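Local coordinates for aminotransferase, class V family protein (Trichomonas vaginalis, PDB 5F8V) that probably catalyses the pyridoxal-phosphate-dependent transamination between O-phospho-L-serine and 2-oxoglutarate in the second step of L-serine synthesis from 3-phosphoglycerate, at residues Leu80-Gly91 with Val223-Arg234. Numbering follows the deposited sequence.
Sequences LQFSAIPFNFIG and VKPFCPITMDYR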
loop_
_atom_site.group_PDB
_atom_site.type_symbol
_atom_site.label_atom_id
_atom_site.label_comp_id
_atom_site.label_asym_id
_atom_site.label_seq_id
_atom_site.Cartn_x
_atom_site.Cartn_y
_atom_site.Cartn_z
ATOM N N LEU A 80 5.130 -7.987 3.358
ATOM C CA LEU A 80 6.249 -7.262 2.755
ATOM C C LEU A 80 7.339 -6.950 3.789
ATOM O O LEU A 80 8.534 -7.009 3.466
ATOM C CB LEU A 80 5.762 -5.966 2.074
ATOM C CG LEU A 80 6.795 -5.249 1.187
ATOM C CD1 LEU A 80 7.244 -6.127 0.022
ATOM C CD2 LEU A 80 6.247 -3.926 0.670
ATOM N N GLN A 81 6.941 -6.644 5.029
ATOM C CA GLN A 81 7.922 -6.377 6.086
ATOM C C GLN A 81 8.664 -7.656 6.512
ATOM O O GLN A 81 9.829 -7.573 6.894
ATOM C CB GLN A 81 7.311 -5.672 7.310
ATOM C CG GLN A 81 6.373 -4.495 7.029
ATOM C CD GLN A 81 6.839 -3.582 5.909
ATOM O OE1 GLN A 81 8.012 -3.210 5.842
ATOM N NE2 GLN A 81 5.915 -3.206 5.026
ATOM N N PHE A 82 8.034 -8.827 6.401
ATOM C CA PHE A 82 8.769 -10.105 6.596
ATOM C C PHE A 82 10.013 -10.183 5.695
ATOM O O PHE A 82 11.046 -10.705 6.103
ATOM C CB PHE A 82 7.923 -11.357 6.294
ATOM C CG PHE A 82 6.669 -11.517 7.116
ATOM C CD1 PHE A 82 6.413 -10.769 8.272
ATOM C CD2 PHE A 82 5.738 -12.495 6.740
ATOM C CE1 PHE A 82 5.251 -10.965 8.996
ATOM C CE2 PHE A 82 4.582 -12.692 7.472
ATOM C CZ PHE A 82 4.339 -11.927 8.600
ATOM N N SER A 83 9.891 -9.692 4.467
ATOM C CA SER A 83 11.013 -9.641 3.535
ATOM C C SER A 83 12.010 -8.551 3.921
ATOM O O SER A 83 13.220 -8.794 3.941
ATOM C CB SER A 83 10.514 -9.387 2.124
ATOM O OG SER A 83 9.500 -10.301 1.769
ATOM N N ALA A 84 11.501 -7.366 4.245
ATOM C CA ALA A 84 12.348 -6.210 4.538
ATOM C C ALA A 84 13.173 -6.369 5.812
ATOM O O ALA A 84 14.284 -5.853 5.885
ATOM C CB ALA A 84 11.518 -4.931 4.588
ATOM N N ILE A 85 12.653 -7.094 6.802
ATOM C CA ILE A 85 13.349 -7.259 8.082
ATOM C C ILE A 85 14.789 -7.799 7.908
ATOM O O ILE A 85 15.741 -7.138 8.345
ATOM C CB ILE A 85 12.523 -8.107 9.102
ATOM C CG1 ILE A 85 11.270 -7.343 9.592
ATOM C CG2 ILE A 85 13.376 -8.556 10.288
ATOM C CD1 ILE A 85 11.501 -6.024 10.311
ATOM N N PRO A 86 14.961 -8.980 7.275
ATOM C CA PRO A 86 16.331 -9.471 7.102
ATOM C C PRO A 86 17.212 -8.608 6.190
ATOM O O PRO A 86 18.391 -8.439 6.499
ATOM C CB PRO A 86 16.144 -10.889 6.533
ATOM C CG PRO A 86 14.750 -10.928 6.009
ATOM C CD PRO A 86 13.972 -9.998 6.884
ATOM N N PHE A 87 16.663 -8.065 5.103
ATOM C CA PHE A 87 17.400 -7.102 4.265
ATOM C C PHE A 87 18.024 -5.998 5.115
ATOM O O PHE A 87 19.198 -5.671 4.932
ATOM C CB PHE A 87 16.510 -6.445 3.203
ATOM C CG PHE A 87 16.386 -7.227 1.938
ATOM C CD1 PHE A 87 17.489 -7.393 1.096
ATOM C CD2 PHE A 87 15.167 -7.799 1.567
ATOM C CE1 PHE A 87 17.379 -8.122 -0.070
ATOM C CE2 PHE A 87 15.058 -8.526 0.393
ATOM C CZ PHE A 87 16.165 -8.684 -0.428
ATOM N N ASN A 88 17.237 -5.474 6.061
ATOM C CA ASN A 88 17.605 -4.311 6.869
ATOM C C ASN A 88 18.433 -4.577 8.128
ATOM O O ASN A 88 19.200 -3.705 8.538
ATOM C CB ASN A 88 16.335 -3.530 7.277
ATOM C CG ASN A 88 15.807 -2.641 6.165
ATOM O OD1 ASN A 88 16.246 -1.498 6.013
ATOM N ND2 ASN A 88 14.840 -3.145 5.397
ATOM N N PHE A 89 18.266 -5.744 8.758
ATOM C CA PHE A 89 18.771 -5.956 10.128
ATOM C C PHE A 89 19.700 -7.150 10.376
ATOM O O PHE A 89 20.151 -7.336 11.512
ATOM C CB PHE A 89 17.596 -6.043 11.115
ATOM C CG PHE A 89 16.709 -4.832 11.123
ATOM C CD1 PHE A 89 17.227 -3.565 11.401
ATOM C CD2 PHE A 89 15.337 -4.954 10.885
ATOM C CE1 PHE A 89 16.401 -2.452 11.416
ATOM C CE2 PHE A 89 14.515 -3.844 10.903
ATOM C CZ PHE A 89 15.049 -2.594 11.171
ATOM N N ILE A 90 19.982 -7.962 9.360
ATOM C CA ILE A 90 21.021 -8.990 9.493
ATOM C C ILE A 90 22.375 -8.321 9.769
ATOM O O ILE A 90 23.134 -8.775 10.619
ATOM C CB ILE A 90 21.107 -9.901 8.242
ATOM C CG1 ILE A 90 19.883 -10.825 8.199
ATOM C CG2 ILE A 90 22.392 -10.736 8.247
ATOM C CD1 ILE A 90 19.719 -11.578 6.899
ATOM N N GLY A 91 22.652 -7.237 9.052
ATOM C CA GLY A 91 23.948 -6.573 9.098
ATOM C C GLY A 91 25.029 -7.530 8.628
ATOM O O GLY A 91 24.878 -8.179 7.593
ATOM N N VAL A 223 22.735 -2.526 5.006
ATOM C CA VAL A 223 21.672 -3.245 4.276
ATOM C C VAL A 223 22.255 -4.323 3.354
ATOM O O VAL A 223 23.329 -4.138 2.775
ATOM C CB VAL A 223 20.792 -2.258 3.464
ATOM C CG1 VAL A 223 21.557 -1.642 2.290
ATOM C CG2 VAL A 223 19.516 -2.939 2.978
ATOM N N LYS A 224 21.553 -5.450 3.227
ATOM C CA LYS A 224 22.007 -6.547 2.366
ATOM C C LYS A 224 21.811 -6.176 0.894
ATOM O O LYS A 224 20.877 -5.444 0.578
ATOM C CB LYS A 224 21.240 -7.845 2.661
ATOM C CG LYS A 224 21.604 -8.519 3.971
ATOM C CD LYS A 224 22.885 -9.327 3.840
ATOM C CE LYS A 224 23.268 -9.951 5.162
ATOM N NZ LYS A 224 24.641 -10.520 5.117
ATOM N N PRO A 225 22.660 -6.714 -0.018
ATOM C CA PRO A 225 22.480 -6.443 -1.455
ATOM C C PRO A 225 21.087 -6.831 -1.989
ATOM O O PRO A 225 20.427 -7.722 -1.442
ATOM C CB PRO A 225 23.556 -7.322 -2.123
ATOM C CG PRO A 225 24.528 -7.652 -1.048
ATOM C CD PRO A 225 23.720 -7.711 0.212
ATOM N N PHE A 226 20.672 -6.157 -3.055
ATOM C CA PHE A 226 19.397 -6.395 -3.749
ATOM C C PHE A 226 18.156 -5.968 -2.959
ATOM O O PHE A 226 17.049 -6.385 -3.288
ATOM C CB PHE A 226 19.267 -7.853 -4.238
ATOM C CG PHE A 226 20.511 -8.377 -4.897
ATOM C CD1 PHE A 226 20.854 -7.970 -6.181
ATOM C CD2 PHE A 226 21.351 -9.261 -4.231
ATOM C CE1 PHE A 226 22.005 -8.441 -6.791
ATOM C CE2 PHE A 226 22.511 -9.738 -4.834
ATOM C CZ PHE A 226 22.838 -9.327 -6.118
ATOM N N CYS A 227 18.322 -5.112 -1.951
ATOM C CA CYS A 227 17.171 -4.547 -1.258
ATOM C C CYS A 227 16.516 -3.539 -2.194
ATOM O O CYS A 227 17.212 -2.658 -2.696
ATOM C CB CYS A 227 17.593 -3.855 0.033
ATOM S SG CYS A 227 16.200 -3.354 1.061
ATOM N N PRO A 228 15.195 -3.675 -2.463
ATOM C CA PRO A 228 14.504 -2.613 -3.177
ATOM C C PRO A 228 14.634 -1.311 -2.411
ATOM O O PRO A 228 14.488 -1.316 -1.192
ATOM C CB PRO A 228 13.060 -3.103 -3.197
ATOM C CG PRO A 228 13.209 -4.578 -3.246
ATOM C CD PRO A 228 14.288 -4.812 -2.230
ATOM N N ILE A 229 14.945 -0.223 -3.109
ATOM C CA ILE A 229 15.292 1.027 -2.429
ATOM C C ILE A 229 14.196 1.545 -1.479
ATOM O O ILE A 229 14.533 2.030 -0.405
ATOM C CB ILE A 229 15.738 2.144 -3.397
ATOM C CG1 ILE A 229 16.429 3.281 -2.611
ATOM C CG2 ILE A 229 14.565 2.667 -4.217
ATOM C CD1 ILE A 229 17.122 4.307 -3.486
ATOM N N THR A 230 12.911 1.416 -1.845
ATOM C CA THR A 230 11.806 1.852 -0.941
ATOM C C THR A 230 11.670 0.982 0.316
ATOM O O THR A 230 11.052 1.409 1.295
ATOM C CB THR A 230 10.422 1.908 -1.643
ATOM O OG1 THR A 230 10.135 0.652 -2.273
ATOM C CG2 THR A 230 10.382 3.024 -2.676
ATOM N N MET A 231 12.220 -0.233 0.275
ATOM C CA MET A 231 12.224 -1.143 1.418
ATOM C C MET A 231 13.476 -1.032 2.302
ATOM O O MET A 231 13.610 -1.790 3.275
ATOM C CB MET A 231 12.070 -2.590 0.926
ATOM C CG MET A 231 10.763 -2.863 0.195
ATOM S SD MET A 231 10.712 -4.489 -0.579
ATOM C CE MET A 231 10.907 -5.554 0.843
ATOM N N ASP A 232 14.394 -0.123 1.960
ATOM C CA ASP A 232 15.525 0.209 2.823
ATOM C C ASP A 232 15.009 1.254 3.793
ATOM O O ASP A 232 14.689 2.376 3.387
ATOM C CB ASP A 232 16.697 0.754 1.996
ATOM C CG ASP A 232 17.967 0.989 2.824
ATOM O OD1 ASP A 232 17.921 1.072 4.075
ATOM O OD2 ASP A 232 19.037 1.113 2.199
ATOM N N TYR A 233 14.912 0.887 5.068
ATOM C CA TYR A 233 14.275 1.749 6.055
ATOM C C TYR A 233 15.060 3.045 6.315
ATOM O O TYR A 233 14.459 4.049 6.691
ATOM C CB TYR A 233 14.013 1.006 7.368
ATOM C CG TYR A 233 12.974 -0.114 7.311
ATOM C CD1 TYR A 233 11.729 0.062 6.693
ATOM C CD2 TYR A 233 13.227 -1.344 7.921
ATOM C CE1 TYR A 233 10.782 -0.965 6.665
ATOM C CE2 TYR A 233 12.292 -2.371 7.899
ATOM C CZ TYR A 233 11.073 -2.184 7.278
ATOM O OH TYR A 233 10.159 -3.227 7.280
ATOM N N ARG A 234 16.379 3.019 6.109
ATOM C CA ARG A 234 17.213 4.236 6.139
ATOM C C ARG A 234 16.724 5.265 5.131
ATOM O O ARG A 234 16.606 6.444 5.458
ATOM C CB ARG A 234 18.677 3.911 5.811
ATOM C CG ARG A 234 19.376 3.076 6.863
ATOM C CD ARG A 234 20.442 2.161 6.277
ATOM N NE ARG A 234 20.652 1.026 7.167
ATOM C CZ ARG A 234 19.844 -0.029 7.273
ATOM N NH1 ARG A 234 18.749 -0.145 6.514
ATOM N NH2 ARG A 234 20.141 -0.994 8.137
HETATM O O HOH W 1 25.937 -11.414 7.345
#
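In the large domain of this fold-type I aminotransferase, helix 78-89 packs against the sheet and meets the loop that leads into helix 233-238, where Asn88 and Tyr233 interlock. Asparagine suits its place because one amide both donates and accepts: ND2 reaches Met231 O at 2.8 Å, nearly straight at 172°, and also Ala84 O one turn back, while OD1 takes Tyr233 N at 2.9 Å. Arg234 grips Asn88 end-on, NH1 on OD1 and NH2 on a lone pair of the backbone O at 2.9 Å, its guanidinium plane turned 12° from the side-chain amide plane of Asn88. Asp232, the N-cap of helix 233-238, takes Arg234 N on OD1, and the same oxygen forms a salt bridge with Arg234 NH1, while Arg221 O also receives NH2. Tyr233 drops as a knob among Gln81, Ala84, Asn88 and Phe89; its hydroxyl donates to an in-plane lone pair of Gln81 OE1 at 2.6 Å, the glutamine chain being bent at chi2 (-41°) to bring its amide there. Slender Met231 turns its CE to 3.8 Å from Ala84 CB, whose small methyl admits both it and the tyrosine. Toward the far end of the helix, Lys224 N binds Phe87 O at 2.9 Å, and Cys227 CA lies over the Phe87 ring face, 4.1 Å from its centroid. With both amide ends engaged, the Asn88 side chain is fixed in rotation, and the arginine's positive charge is probably spread over a carboxylate and several carbonyl oxygens.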